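Local structure of sensor protein (Bacteroides thetaiotaomicron, 2X7X) at residues D46-Q51 / A70-P75; D100-Y105 / P266-M271; T135-S140 / K165-W170; P174-M179 / A203-K208; I221-G226 / D240-Y245. The protein binds beta-D-fructofuranose in this periplasmic domain of a membrane-spanning hybrid two-component sensor, which probably passes the signal on as a histidine kinase. All coordinates share one frame; numbering follows the deposited sequence.

Contact 1 of 5, residues D46-Q51 / A70-P75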
# COMPACT_ATOMS: atom_id res chain seq x y z
N ASP A 46 -14.83 -8.82 -25.55
CA ASP A 46 -16.20 -8.51 -25.11
C ASP A 46 -17.32 -9.12 -25.96
O ASP A 46 -18.45 -8.63 -25.97
CB ASP A 46 -16.39 -6.99 -24.96
CG ASP A 46 -15.27 -6.35 -24.14
OD1 ASP A 46 -15.16 -6.65 -22.93
OD2 ASP A 46 -14.49 -5.55 -24.71
N ASP A 47 -16.98 -10.23 -26.63
CA ASP A 47 -17.86 -10.91 -27.60
C ASP A 47 -18.05 -12.40 -27.24
O ASP A 47 -17.08 -13.16 -27.15
CB ASP A 47 -17.29 -10.75 -29.02
CG ASP A 47 -18.22 -11.32 -30.10
OD1 ASP A 47 -19.13 -10.59 -30.56
OD2 ASP A 47 -18.03 -12.50 -30.48
N ASN A 48 -19.31 -12.80 -27.08
CA ASN A 48 -19.67 -14.16 -26.67
C ASN A 48 -19.23 -15.26 -27.63
O ASN A 48 -18.85 -16.36 -27.20
CB ASN A 48 -21.18 -14.25 -26.43
CG ASN A 48 -21.64 -13.44 -25.21
OD1 ASN A 48 -20.95 -13.38 -24.19
ND2 ASN A 48 -22.81 -12.83 -25.32
N SER A 49 -19.29 -14.96 -28.93
CA SER A 49 -18.81 -15.89 -29.96
C SER A 49 -17.32 -16.15 -29.84
O SER A 49 -16.90 -17.30 -29.79
CB SER A 49 -19.16 -15.39 -31.35
OG SER A 49 -20.57 -15.35 -31.50
N LYS A 50 -16.53 -15.08 -29.77
CA LYS A 50 -15.09 -15.23 -29.69
C LYS A 50 -14.75 -16.06 -28.45
O LYS A 50 -13.89 -16.95 -28.51
CB LYS A 50 -14.39 -13.86 -29.64
CG LYS A 50 -13.17 -13.70 -30.56
CD LYS A 50 -11.92 -14.40 -30.04
N GLN A 51 -15.43 -15.79 -27.34
CA GLN A 51 -15.18 -16.55 -26.12
C GLN A 51 -15.52 -18.06 -26.24
O GLN A 51 -14.81 -18.91 -25.70
CB GLN A 51 -15.81 -15.90 -24.88
CG GLN A 51 -15.16 -16.40 -23.58
CD GLN A 51 -15.60 -15.64 -22.35
OE1 GLN A 51 -16.79 -15.44 -22.12
NE2 GLN A 51 -14.65 -15.25 -21.54
N ALA A 70 -16.48 -15.52 -17.56
CA ALA A 70 -17.64 -15.58 -18.47
C ALA A 70 -18.25 -14.23 -18.86
O ALA A 70 -18.92 -13.59 -18.04
CB ALA A 70 -18.70 -16.51 -17.90
N ASN A 71 -18.06 -13.83 -20.12
CA ASN A 71 -18.47 -12.51 -20.63
C ASN A 71 -19.87 -12.07 -20.25
O ASN A 71 -20.07 -10.96 -19.77
CB ASN A 71 -18.32 -12.45 -22.15
CG ASN A 71 -18.60 -11.07 -22.71
OD1 ASN A 71 -17.88 -10.12 -22.44
ND2 ASN A 71 -19.64 -10.96 -23.52
N GLU A 72 -20.84 -12.95 -20.50
CA GLU A 72 -22.18 -12.79 -20.00
C GLU A 72 -22.54 -14.15 -19.44
O GLU A 72 -22.02 -15.15 -19.91
CB GLU A 72 -23.14 -12.38 -21.11
CG GLU A 72 -22.72 -11.12 -21.83
CD GLU A 72 -23.83 -10.47 -22.62
OE1 GLU A 72 -23.66 -10.30 -23.84
OE2 GLU A 72 -24.87 -10.13 -22.02
N ALA A 73 -23.42 -14.18 -18.45
CA ALA A 73 -23.72 -15.42 -17.71
C ALA A 73 -24.47 -16.47 -18.52
O ALA A 73 -24.02 -17.62 -18.62
CB ALA A 73 -24.49 -15.10 -16.43
N ALA A 74 -25.60 -16.08 -19.08
CA ALA A 74 -26.46 -16.98 -19.83
C ALA A 74 -25.80 -17.62 -21.07
O ALA A 74 -25.74 -18.85 -21.16
CB ALA A 74 -27.79 -16.27 -20.21
N PRO A 75 -25.30 -16.80 -22.03
CA PRO A 75 -24.76 -17.36 -23.26
C PRO A 75 -23.56 -18.26 -23.05
O PRO A 75 -23.36 -19.19 -23.82
CB PRO A 75 -24.36 -16.13 -24.07
CG PRO A 75 -25.19 -15.02 -23.51
CD PRO A 75 -25.24 -15.32 -22.05

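Contact 2 of 5, residues D100-Y105 / P266-M271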
# COMPACT_ATOMS: atom_id res chain seq x y z
N ASP A 100 -23.77 -25.03 -11.76
CA ASP A 100 -22.74 -25.44 -10.80
C ASP A 100 -21.78 -26.41 -11.45
O ASP A 100 -21.05 -27.15 -10.78
CB ASP A 100 -23.40 -26.08 -9.58
CG ASP A 100 -24.18 -27.36 -9.92
OD1 ASP A 100 -24.61 -27.55 -11.09
OD2 ASP A 100 -24.37 -28.17 -9.01
N LYS A 101 -21.78 -26.43 -12.78
CA LYS A 101 -20.95 -27.36 -13.51
C LYS A 101 -19.62 -26.71 -13.82
O LYS A 101 -19.36 -26.26 -14.94
CB LYS A 101 -21.69 -27.89 -14.74
CG LYS A 101 -22.86 -28.85 -14.37
CD LYS A 101 -23.66 -29.33 -15.60
CE LYS A 101 -24.60 -30.48 -15.26
NZ LYS A 101 -25.50 -30.11 -14.12
N TYR A 102 -18.79 -26.65 -12.78
CA TYR A 102 -17.45 -26.05 -12.82
C TYR A 102 -16.67 -26.64 -11.64
O TYR A 102 -17.27 -27.16 -10.70
CB TYR A 102 -17.50 -24.50 -12.75
CG TYR A 102 -18.12 -23.96 -11.47
CD1 TYR A 102 -17.37 -23.86 -10.30
CD2 TYR A 102 -19.46 -23.56 -11.42
CE1 TYR A 102 -17.92 -23.38 -9.10
CE2 TYR A 102 -20.03 -23.07 -10.22
CZ TYR A 102 -19.24 -22.99 -9.06
OH TYR A 102 -19.74 -22.53 -7.87
N THR A 103 -15.35 -26.56 -11.67
CA THR A 103 -14.56 -27.17 -10.60
C THR A 103 -14.43 -26.25 -9.37
O THR A 103 -14.61 -26.69 -8.23
CB THR A 103 -13.17 -27.57 -11.10
OG1 THR A 103 -13.28 -28.20 -12.39
CG2 THR A 103 -12.50 -28.50 -10.12
N ALA A 104 -14.08 -24.99 -9.62
CA ALA A 104 -13.89 -24.03 -8.53
C ALA A 104 -14.15 -22.59 -8.95
O ALA A 104 -13.94 -22.21 -10.11
CB ALA A 104 -12.49 -24.16 -7.92
N TYR A 105 -14.61 -21.79 -8.00
CA TYR A 105 -14.87 -20.37 -8.22
C TYR A 105 -13.93 -19.54 -7.36
O TYR A 105 -13.74 -19.83 -6.18
CB TYR A 105 -16.33 -20.02 -7.90
CG TYR A 105 -16.61 -18.54 -7.93
CD1 TYR A 105 -16.54 -17.81 -9.12
CD2 TYR A 105 -16.94 -17.85 -6.76
CE1 TYR A 105 -16.77 -16.43 -9.15
CE2 TYR A 105 -17.19 -16.47 -6.78
CZ TYR A 105 -17.10 -15.77 -7.98
OH TYR A 105 -17.35 -14.41 -8.00
N PRO A 266 -10.28 -25.22 -1.73
CA PRO A 266 -11.64 -24.74 -1.58
C PRO A 266 -12.31 -24.66 -2.94
O PRO A 266 -11.68 -24.25 -3.92
CB PRO A 266 -11.46 -23.35 -0.98
CG PRO A 266 -10.11 -22.90 -1.45
CD PRO A 266 -9.28 -24.14 -1.62
N LYS A 267 -13.56 -25.08 -3.02
CA LYS A 267 -14.34 -24.98 -4.25
C LYS A 267 -14.77 -23.54 -4.45
O LYS A 267 -15.02 -23.10 -5.57
CB LYS A 267 -15.57 -25.90 -4.20
CG LYS A 267 -16.05 -26.23 -2.79
CD LYS A 267 -15.17 -27.32 -2.15
CE LYS A 267 -14.96 -27.04 -0.67
NZ LYS A 267 -13.72 -27.67 -0.11
N GLU A 268 -14.84 -22.79 -3.35
CA GLU A 268 -15.16 -21.39 -3.43
C GLU A 268 -14.21 -20.51 -2.60
O GLU A 268 -14.06 -20.71 -1.39
CB GLU A 268 -16.62 -21.16 -3.06
CG GLU A 268 -17.15 -19.85 -3.58
CD GLU A 268 -18.62 -19.91 -3.92
OE1 GLU A 268 -19.09 -20.98 -4.37
OE2 GLU A 268 -19.29 -18.88 -3.74
N THR A 269 -13.56 -19.57 -3.27
CA THR A 269 -12.70 -18.62 -2.62
C THR A 269 -13.22 -17.21 -2.87
O THR A 269 -13.23 -16.72 -4.01
CB THR A 269 -11.25 -18.73 -3.11
OG1 THR A 269 -10.82 -20.10 -2.99
CG2 THR A 269 -10.32 -17.83 -2.30
N VAL A 270 -13.66 -16.57 -1.80
CA VAL A 270 -14.14 -15.20 -1.87
C VAL A 270 -13.06 -14.22 -1.40
O VAL A 270 -12.51 -14.36 -0.31
CB VAL A 270 -15.46 -15.02 -1.07
CG1 VAL A 270 -15.38 -15.67 0.30
CG2 VAL A 270 -15.82 -13.53 -0.95
N MET A 271 -12.77 -13.24 -2.25
CA MET A 271 -11.77 -12.20 -1.95
C MET A 271 -12.43 -10.90 -1.45
O MET A 271 -13.60 -10.64 -1.72
CB MET A 271 -10.91 -11.92 -3.18
CG MET A 271 -10.35 -13.18 -3.81
SD MET A 271 -9.20 -12.92 -5.19
CE MET A 271 -10.26 -12.55 -6.59
O HOH W 1 -11.98 -21.43 -5.00

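Contact 3 of 5, residues T135-S140 / K165-W170. With FRU (beta-D-fructofuranose), chain E.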
# COMPACT_ATOMS: atom_id res chain seq x y z
N THR A 135 -23.91 1.21 -15.62
CA THR A 135 -23.58 -0.19 -15.33
C THR A 135 -22.60 -0.81 -16.32
O THR A 135 -22.42 -0.32 -17.43
CB THR A 135 -24.88 -1.07 -15.30
OG1 THR A 135 -25.26 -1.44 -16.63
CG2 THR A 135 -26.02 -0.31 -14.67
N GLY A 136 -21.99 -1.91 -15.92
CA GLY A 136 -21.30 -2.80 -16.87
C GLY A 136 -22.31 -3.51 -17.74
O GLY A 136 -23.52 -3.35 -17.57
N LEU A 137 -21.80 -4.30 -18.68
CA LEU A 137 -22.64 -5.09 -19.59
C LEU A 137 -23.72 -5.82 -18.81
O LEU A 137 -23.41 -6.62 -17.93
CB LEU A 137 -21.76 -6.08 -20.35
CG LEU A 137 -22.30 -6.80 -21.60
CD1 LEU A 137 -22.82 -5.85 -22.66
CD2 LEU A 137 -21.20 -7.69 -22.18
N SER A 138 -24.98 -5.53 -19.13
CA SER A 138 -26.13 -6.04 -18.34
C SER A 138 -26.11 -7.53 -17.97
O SER A 138 -26.34 -7.89 -16.82
CB SER A 138 -27.46 -5.68 -19.01
OG SER A 138 -27.73 -4.30 -18.79
N GLY A 139 -25.80 -8.37 -18.96
CA GLY A 139 -25.82 -9.81 -18.76
C GLY A 139 -24.62 -10.40 -18.04
O GLY A 139 -24.56 -11.62 -17.86
N SER A 140 -23.67 -9.56 -17.62
CA SER A 140 -22.51 -10.06 -16.86
C SER A 140 -22.87 -10.08 -15.38
O SER A 140 -23.62 -9.23 -14.92
CB SER A 140 -21.26 -9.21 -17.12
OG SER A 140 -21.44 -7.86 -16.71
N LYS A 165 -30.52 5.21 -15.04
CA LYS A 165 -29.62 4.06 -15.17
C LYS A 165 -29.39 3.73 -16.64
O LYS A 165 -30.31 3.78 -17.46
CB LYS A 165 -30.22 2.86 -14.44
CG LYS A 165 -29.38 1.59 -14.49
CD LYS A 165 -29.97 0.51 -13.58
CE LYS A 165 -31.33 0.01 -14.05
NZ LYS A 165 -31.18 -0.98 -15.13
N ALA A 166 -28.16 3.38 -16.99
CA ALA A 166 -27.86 3.01 -18.35
C ALA A 166 -26.73 2.01 -18.33
O ALA A 166 -25.94 1.99 -17.38
CB ALA A 166 -27.48 4.23 -19.17
N ASP A 167 -26.69 1.17 -19.36
CA ASP A 167 -25.69 0.14 -19.55
C ASP A 167 -24.54 0.74 -20.37
O ASP A 167 -24.73 1.13 -21.52
CB ASP A 167 -26.34 -1.03 -20.31
CG ASP A 167 -25.40 -2.20 -20.51
OD1 ASP A 167 -24.16 -2.02 -20.49
OD2 ASP A 167 -25.92 -3.32 -20.70
N ALA A 168 -23.35 0.81 -19.78
CA ALA A 168 -22.20 1.46 -20.41
C ALA A 168 -21.15 0.44 -20.86
O ALA A 168 -20.03 0.80 -21.26
CB ALA A 168 -21.59 2.46 -19.47
N ALA A 169 -21.52 -0.84 -20.78
CA ALA A 169 -20.69 -1.93 -21.28
C ALA A 169 -19.23 -1.87 -20.78
O ALA A 169 -18.31 -2.19 -21.51
CB ALA A 169 -20.75 -1.97 -22.82
N TRP A 170 -19.05 -1.47 -19.52
CA TRP A 170 -17.73 -1.43 -18.88
C TRP A 170 -16.78 -0.36 -19.42
O TRP A 170 -15.63 -0.30 -19.03
CB TRP A 170 -17.03 -2.80 -18.93
CG TRP A 170 -17.80 -3.88 -18.23
CD1 TRP A 170 -18.36 -4.99 -18.81
CD2 TRP A 170 -18.11 -3.97 -16.83
NE1 TRP A 170 -18.98 -5.76 -17.86
CE2 TRP A 170 -18.85 -5.16 -16.64
CE3 TRP A 170 -17.83 -3.16 -15.72
CZ2 TRP A 170 -19.32 -5.56 -15.37
CZ3 TRP A 170 -18.29 -3.56 -14.45
CH2 TRP A 170 -19.03 -4.76 -14.30
C1 FRU E . -12.09 -5.70 -16.40
C2 FRU E . -13.44 -5.20 -15.92
C3 FRU E . -13.33 -4.37 -14.64
C4 FRU E . -14.56 -4.80 -13.87
C5 FRU E . -14.60 -6.29 -14.19
C6 FRU E . -15.96 -6.95 -14.03
O1 FRU E . -12.20 -6.14 -17.75
O2 FRU E . -14.07 -4.47 -16.98
O3 FRU E . -13.26 -2.95 -14.90
O4 FRU E . -14.46 -4.52 -12.47
O5 FRU E . -14.24 -6.32 -15.58
O6 FRU E . -15.83 -8.37 -14.25

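Contact 4 of 5, residues P174-M179 / A203-K208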
# COMPACT_ATOMS: atom_id res chain seq x y z
N PRO A 174 -19.27 4.63 -24.11
CA PRO A 174 -20.72 4.67 -23.84
C PRO A 174 -21.09 5.46 -22.57
O PRO A 174 -22.14 6.10 -22.52
CB PRO A 174 -21.08 3.19 -23.68
CG PRO A 174 -20.05 2.47 -24.48
CD PRO A 174 -18.79 3.25 -24.26
N ALA A 175 -20.21 5.42 -21.57
CA ALA A 175 -20.40 6.22 -20.36
C ALA A 175 -20.60 7.70 -20.68
O ALA A 175 -21.53 8.33 -20.17
CB ALA A 175 -19.21 6.02 -19.39
N GLU A 176 -19.75 8.25 -21.54
CA GLU A 176 -19.82 9.68 -21.89
C GLU A 176 -21.13 10.07 -22.57
O GLU A 176 -21.77 11.04 -22.17
CB GLU A 176 -18.65 10.07 -22.76
CG GLU A 176 -17.34 10.10 -22.04
CD GLU A 176 -16.29 10.81 -22.82
OE1 GLU A 176 -16.42 10.88 -24.06
OE2 GLU A 176 -15.33 11.32 -22.20
N ILE A 177 -21.53 9.29 -23.58
CA ILE A 177 -22.79 9.54 -24.26
C ILE A 177 -23.94 9.45 -23.27
O ILE A 177 -24.74 10.36 -23.16
CB ILE A 177 -23.01 8.56 -25.42
CG1 ILE A 177 -21.87 8.69 -26.44
CG2 ILE A 177 -24.39 8.77 -26.08
CD1 ILE A 177 -21.70 10.08 -26.98
N GLU A 178 -24.00 8.34 -22.54
CA GLU A 178 -25.12 8.14 -21.61
C GLU A 178 -25.20 9.25 -20.54
O GLU A 178 -26.29 9.76 -20.26
CB GLU A 178 -25.08 6.75 -20.99
CG GLU A 178 -25.39 5.67 -21.99
CD GLU A 178 -24.78 4.34 -21.61
OE1 GLU A 178 -24.15 4.26 -20.53
OE2 GLU A 178 -24.93 3.37 -22.40
N MET A 179 -24.04 9.64 -19.99
CA MET A 179 -24.00 10.73 -19.01
C MET A 179 -24.49 12.06 -19.62
O MET A 179 -25.13 12.86 -18.92
CB MET A 179 -22.61 10.88 -18.40
CG MET A 179 -22.54 11.82 -17.21
SD MET A 179 -23.52 11.27 -15.78
CE MET A 179 -23.69 12.83 -14.90
N ALA A 203 -17.98 9.68 -17.45
CA ALA A 203 -19.10 10.41 -16.91
C ALA A 203 -18.62 11.77 -16.40
O ALA A 203 -19.32 12.77 -16.55
CB ALA A 203 -19.72 9.62 -15.77
N TYR A 204 -17.43 11.78 -15.81
CA TYR A 204 -16.86 12.97 -15.23
C TYR A 204 -16.58 13.99 -16.31
O TYR A 204 -16.90 15.18 -16.16
CB TYR A 204 -15.57 12.64 -14.48
CG TYR A 204 -14.88 13.86 -13.92
CD1 TYR A 204 -15.15 14.32 -12.62
CD2 TYR A 204 -13.95 14.58 -14.69
CE1 TYR A 204 -14.51 15.44 -12.09
CE2 TYR A 204 -13.31 15.70 -14.18
CZ TYR A 204 -13.60 16.13 -12.89
OH TYR A 204 -12.97 17.26 -12.39
N GLN A 205 -16.01 13.52 -17.42
CA GLN A 205 -15.73 14.39 -18.54
C GLN A 205 -17.02 14.93 -19.17
O GLN A 205 -17.06 16.07 -19.66
CB GLN A 205 -14.82 13.70 -19.55
CG GLN A 205 -14.57 14.53 -20.76
CD GLN A 205 -13.13 14.51 -21.17
OE1 GLN A 205 -12.63 13.51 -21.71
NE2 GLN A 205 -12.44 15.63 -20.96
N ALA A 206 -18.08 14.14 -19.14
CA ALA A 206 -19.35 14.66 -19.58
C ALA A 206 -19.79 15.82 -18.67
O ALA A 206 -20.32 16.83 -19.16
CB ALA A 206 -20.39 13.57 -19.62
N ALA A 207 -19.53 15.69 -17.37
CA ALA A 207 -20.00 16.67 -16.40
C ALA A 207 -19.15 17.93 -16.47
O ALA A 207 -19.68 19.04 -16.48
CB ALA A 207 -19.98 16.08 -15.00
N LYS A 208 -17.83 17.72 -16.52
CA LYS A 208 -16.83 18.77 -16.68
C LYS A 208 -17.23 19.67 -17.84
O LYS A 208 -17.33 20.89 -17.70
CB LYS A 208 -15.48 18.11 -17.02
CG LYS A 208 -14.26 18.62 -16.25
CD LYS A 208 -13.76 19.95 -16.75
CE LYS A 208 -12.43 20.31 -16.09
NZ LYS A 208 -11.32 19.48 -16.61

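Contact 5 of 5, residues I221-G226 / D240-Y245. With FRU (beta-D-fructofuranose), chain E.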
# COMPACT_ATOMS: atom_id res chain seq x y z
N ILE A 221 -15.37 1.53 -9.41
CA ILE A 221 -14.90 0.26 -8.85
C ILE A 221 -13.67 -0.17 -9.62
O ILE A 221 -13.58 0.06 -10.83
CB ILE A 221 -15.99 -0.84 -8.93
CG1 ILE A 221 -17.25 -0.42 -8.17
CG2 ILE A 221 -15.48 -2.15 -8.34
CD1 ILE A 221 -18.49 -1.24 -8.47
N ASP A 222 -12.70 -0.76 -8.91
CA ASP A 222 -11.53 -1.45 -9.47
C ASP A 222 -10.30 -1.06 -8.66
O ASP A 222 -9.59 -1.93 -8.14
CB ASP A 222 -11.29 -1.17 -10.96
CG ASP A 222 -12.12 -2.08 -11.88
OD1 ASP A 222 -12.63 -3.13 -11.44
OD2 ASP A 222 -12.26 -1.72 -13.06
N ALA A 223 -10.06 0.25 -8.56
CA ALA A 223 -8.95 0.82 -7.77
C ALA A 223 -7.56 0.29 -8.13
O ALA A 223 -6.79 -0.06 -7.24
CB ALA A 223 -9.22 0.64 -6.26
N LEU A 224 -7.24 0.22 -9.42
CA LEU A 224 -5.90 -0.18 -9.87
C LEU A 224 -4.88 0.93 -9.63
O LEU A 224 -5.22 2.11 -9.70
CB LEU A 224 -5.90 -0.52 -11.37
CG LEU A 224 -6.69 -1.72 -11.90
CD1 LEU A 224 -6.78 -1.70 -13.43
CD2 LEU A 224 -6.08 -3.01 -11.40
N PRO A 225 -3.62 0.55 -9.34
CA PRO A 225 -2.51 1.52 -9.33
C PRO A 225 -2.06 1.79 -10.76
O PRO A 225 -2.58 1.18 -11.68
CB PRO A 225 -1.41 0.80 -8.56
CG PRO A 225 -1.70 -0.67 -8.78
CD PRO A 225 -3.20 -0.79 -8.89
N GLY A 226 -1.09 2.69 -10.95
CA GLY A 226 -0.57 2.99 -12.27
C GLY A 226 -1.21 4.19 -12.95
O GLY A 226 -2.30 4.62 -12.55
N ASP A 240 -14.23 10.56 -6.29
CA ASP A 240 -14.29 10.76 -4.86
C ASP A 240 -13.98 9.49 -4.12
O ASP A 240 -13.41 9.53 -3.04
CB ASP A 240 -15.63 11.30 -4.46
CG ASP A 240 -15.90 12.66 -5.06
OD1 ASP A 240 -15.71 13.66 -4.34
OD2 ASP A 240 -16.27 12.71 -6.25
N ALA A 241 -14.34 8.36 -4.71
CA ALA A 241 -14.10 7.06 -4.11
C ALA A 241 -14.09 5.98 -5.18
O ALA A 241 -14.72 6.11 -6.23
CB ALA A 241 -15.15 6.74 -3.02
N THR A 242 -13.37 4.90 -4.90
CA THR A 242 -13.45 3.70 -5.71
C THR A 242 -13.16 2.48 -4.83
O THR A 242 -12.56 2.60 -3.78
CB THR A 242 -12.53 3.77 -6.95
OG1 THR A 242 -12.75 2.61 -7.77
CG2 THR A 242 -11.05 3.88 -6.55
N PHE A 243 -13.64 1.32 -5.26
CA PHE A 243 -13.52 0.11 -4.45
C PHE A 243 -12.57 -0.87 -5.08
O PHE A 243 -12.59 -1.05 -6.30
CB PHE A 243 -14.89 -0.53 -4.20
CG PHE A 243 -15.71 0.24 -3.22
CD1 PHE A 243 -15.72 -0.13 -1.88
CD2 PHE A 243 -16.41 1.38 -3.62
CE1 PHE A 243 -16.46 0.59 -0.96
CE2 PHE A 243 -17.14 2.12 -2.72
CZ PHE A 243 -17.18 1.73 -1.39
N ILE A 244 -11.72 -1.47 -4.26
CA ILE A 244 -10.75 -2.44 -4.74
C ILE A 244 -11.47 -3.64 -5.32
O ILE A 244 -12.23 -4.32 -4.63
CB ILE A 244 -9.80 -2.90 -3.61
CG1 ILE A 244 -8.84 -1.76 -3.24
CG2 ILE A 244 -9.05 -4.19 -4.01
CD1 ILE A 244 -7.77 -2.15 -2.23
N TYR A 245 -11.28 -3.87 -6.62
CA TYR A 245 -11.72 -5.12 -7.22
C TYR A 245 -10.48 -5.92 -7.57
O TYR A 245 -9.83 -5.67 -8.60
CB TYR A 245 -12.61 -4.88 -8.45
CG TYR A 245 -13.33 -6.14 -8.90
CD1 TYR A 245 -14.17 -6.84 -8.02
CD2 TYR A 245 -13.16 -6.64 -10.19
CE1 TYR A 245 -14.84 -8.01 -8.41
CE2 TYR A 245 -13.83 -7.80 -10.59
CZ TYR A 245 -14.66 -8.48 -9.70
OH TYR A 245 -15.34 -9.62 -10.08
C1 FRU E . -12.09 -5.70 -16.40
C2 FRU E . -13.44 -5.20 -15.92
C3 FRU E . -13.33 -4.37 -14.64
C4 FRU E . -14.56 -4.80 -13.87
C5 FRU E . -14.60 -6.29 -14.19
C6 FRU E . -15.96 -6.95 -14.03
O1 FRU E . -12.20 -6.14 -17.75
O2 FRU E . -14.07 -4.47 -16.98
O3 FRU E . -13.26 -2.95 -14.90
O4 FRU E . -14.46 -4.52 -12.47
O5 FRU E . -14.24 -6.32 -15.58
O6 FRU E . -15.83 -8.37 -14.25
O HOH W 2 -7.28 -3.63 -8.23

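Contact 1 of 5, residues D46-Q51 / A70-P75
Asn48 and Asn71 meet amide to amide in one lobe of a periplasmic binding protein fold, where the chain leaves parallel strands 38-43 and 65-68 to start helices 48-60 and 73-85. Asn71 ND2 donates to Asn48 OD1 at 2.8 Å, within its own amide plane but from above the Asn48 carbonyl plane, since the two amides are turned 67° apart. The other arm of the Asn48 amide, ND2, gives a more bent bond to Glu72 OE1 (3.1 Å) and lies against Pro75 CG. Asparagine suits this place because it accepts and donates at once. Gln51, its chain extended, carries OE1 to Asn71 N at 2.9 Å, on a lone pair in the carbonyl plane; its NE2 is held by Ser69 O, so both ends of the amide are fixed. One shell out, Asn71 O accepts from NH1 of the fructose-binding Arg95. Behind Asn48, Asp47 is the N-cap of helix 48-60: its OD2 takes the Lys50 N-H at 3.1 Å with the anti lone pair.

Contact 2 of 5, residues D100-Y105 / P266-M271
Tyr105 pairs with Glu268 in a parallel beta bridge, which adds strand 268-271 to strand 104-108 as an edge strand of the six-stranded parallel sheet in one lobe of the binding protein. The main-chain bonds carry the contact. Tyr105 N donates to Lys267 O at 2.8 Å and Tyr105 O accepts from Thr269 N at 2.9 Å, so one residue is gripped by the neighbours of its bridge partner, the usual parallel pattern. Weaker CA-H...O contacts run beside them, from Ala104 CA to Lys267 O and from Glu268 CA to Tyr105 O.

Among the side chains, Tyr105 and Glu268 lie on the same face of the sheet. Tyr105 turns CG away from its own N (chi1 172°), which sets ring atom CD2 3.8 Å from Glu268 CG; the methylene meets the ring edge, and the carboxylate stands 85° from the ring plane. A large ring suits Tyr105 because it spans from Glu268 to Leu92 of the neighbouring strand 90-93, while Glu268 is an exposed residue whose methylene can lie against it.

Water 1 joins the strands: it donates to Pro266 O and Tyr105 O and is hydrogen-bonded to Thr269 OG1 (2.7 Å).

Contact 3 of 5, residues T135-S140 / K165-W170
The indole of Trp170 lies flat against the Gly136-Leu137 backbone, with Gly136 CA poised over its six-membered ring, 3.4 Å from the centroid, in a CH-pi contact. Glycine is the fitting residue, since a CB would point straight into the indole. Leu137 N sits over the same face nearer the rim, and Leu137 CB packs against Trp170 CD1. Across the opposite face comes the sugar, with C6 of the fructose 3.8 Å from Trp170 CH2. At the ring edge Trp170 NE1 donates a weak hydrogen bond to Ser140 OG, a hydroxyl that itself donates to Leu137 O. With an alanine in place of Trp170, the fructose would probably lose the flat apolar wall against which C6 rests, and a gap would open beside Gly136.

Asp167 ties the strand end to the turn of residues 137-140: with CG anti to the backbone N (chi1 -177°), its OD2 accepts from both Ser138 N (2.9 Å) and Ser138 OG (2.8 Å), which approach from one face of the carboxylate, while OD1 takes Ala169 N in an Asx turn. Short aspartate and serine side chains suit the small distance between strand end and turn.

In the backbone, Thr135 N bonds to Ala166 O and Ala168 N to Thr135 O, both 2.8 Å. This is a parallel bridge at C-terminal strand ends, where binding proteins of this family build their sugar pocket.

Contact 4 of 5, residues P174-M179 / A203-K208
Met179 reaches from helix 174-179 onto two alanines of helix 203-208. Its CB lies 3.7 Å from Ala206 CB and is also close to Ala203 CA. With chi1 at -170°, CG swings to the side away from its own backbone N and settles between the alanines, 3.7 Å from Ala206 CB and 3.4 Å from the carbonyl oxygen Ala203 O. The chain then bends at chi2, and SD passes Ala203 CB at 4.1 Å. Small alanines suit this spot: the axes approach to 7.9 Å while crossing at -41°, and the unbranched methionine lies over both methyls.

Beside this apolar patch, Glu176 OE2 lies near Gln205 OE1, two acceptors drawn to a common donor, since Arg172 NH1 forms a salt bridge with the glutamate and a weak hydrogen bond with the glutamine. Inward, the pair of helices covers the second lobe's sheet: Met179 also touches Val132 of strand 128-135 and Val192 of strand 191-194, and Ala203 rests on Leu134 and Val192 of the same two strands.

Contact 5 of 5, residues I221-G226 / D240-Y245
Asp222 and Tyr245 cross obliquely beside the fructose, at the C-terminal ends of the parallel strands 217-220 and 241-244 in the second lobe of this binding-protein fold. In the tight part Asp222 pairs with Ile244 in a parallel bridge, Asp222 N donating to Phe243 O and Asp222 O accepting from Tyr245 N (3.0 Å). Apolar groups close round it, with Ala223 CB 3.7 Å from Thr242 CG2 and Ile221 CG2 4.0 Å from Tyr245 CB; alanine is small enough for this buried corner.

On the sugar side the Asp222 carboxylate accepts from O4 of the fructose at OD1 (2.5 Å) and from O3 at OD2. Its plane is 33° from the Tyr245 ring, which meets O4 obliquely; Tyr245 OH is hydrogen-bonded to Asp94 OD1. With an alanine here, O3 and O4 would probably both lose this acceptor and the sugar would be freer to turn.

On the looser side water 2 joins the strands, donating to Asp222 O at 2.9 Å and to Tyr245 O at 3.3 Å.

How the contacts relate
Contacts 1 and 2 belong to one lobe, contacts 3, 4 and 5 to the other, with the fructose between them. Contacts 3 and 5 both touch the sugar and reach the same sheet; their nearest atoms are about 6 Å apart. Contact 1 does not bind the sugar directly, although the side chain of Asp46 is about 6 Å from the bound fructose. It meets contact 3 across the lobes: Ala73 N lies 2.9 Å from Gly139 O, a probable hydrogen bond, and Glu72 packs on Leu137. Contact 4 touches contact 3, with Glu178 against Ala168. Contacts 2 and 4, whose centres are about 36 Å apart, lie on opposite sides of the chain's centre.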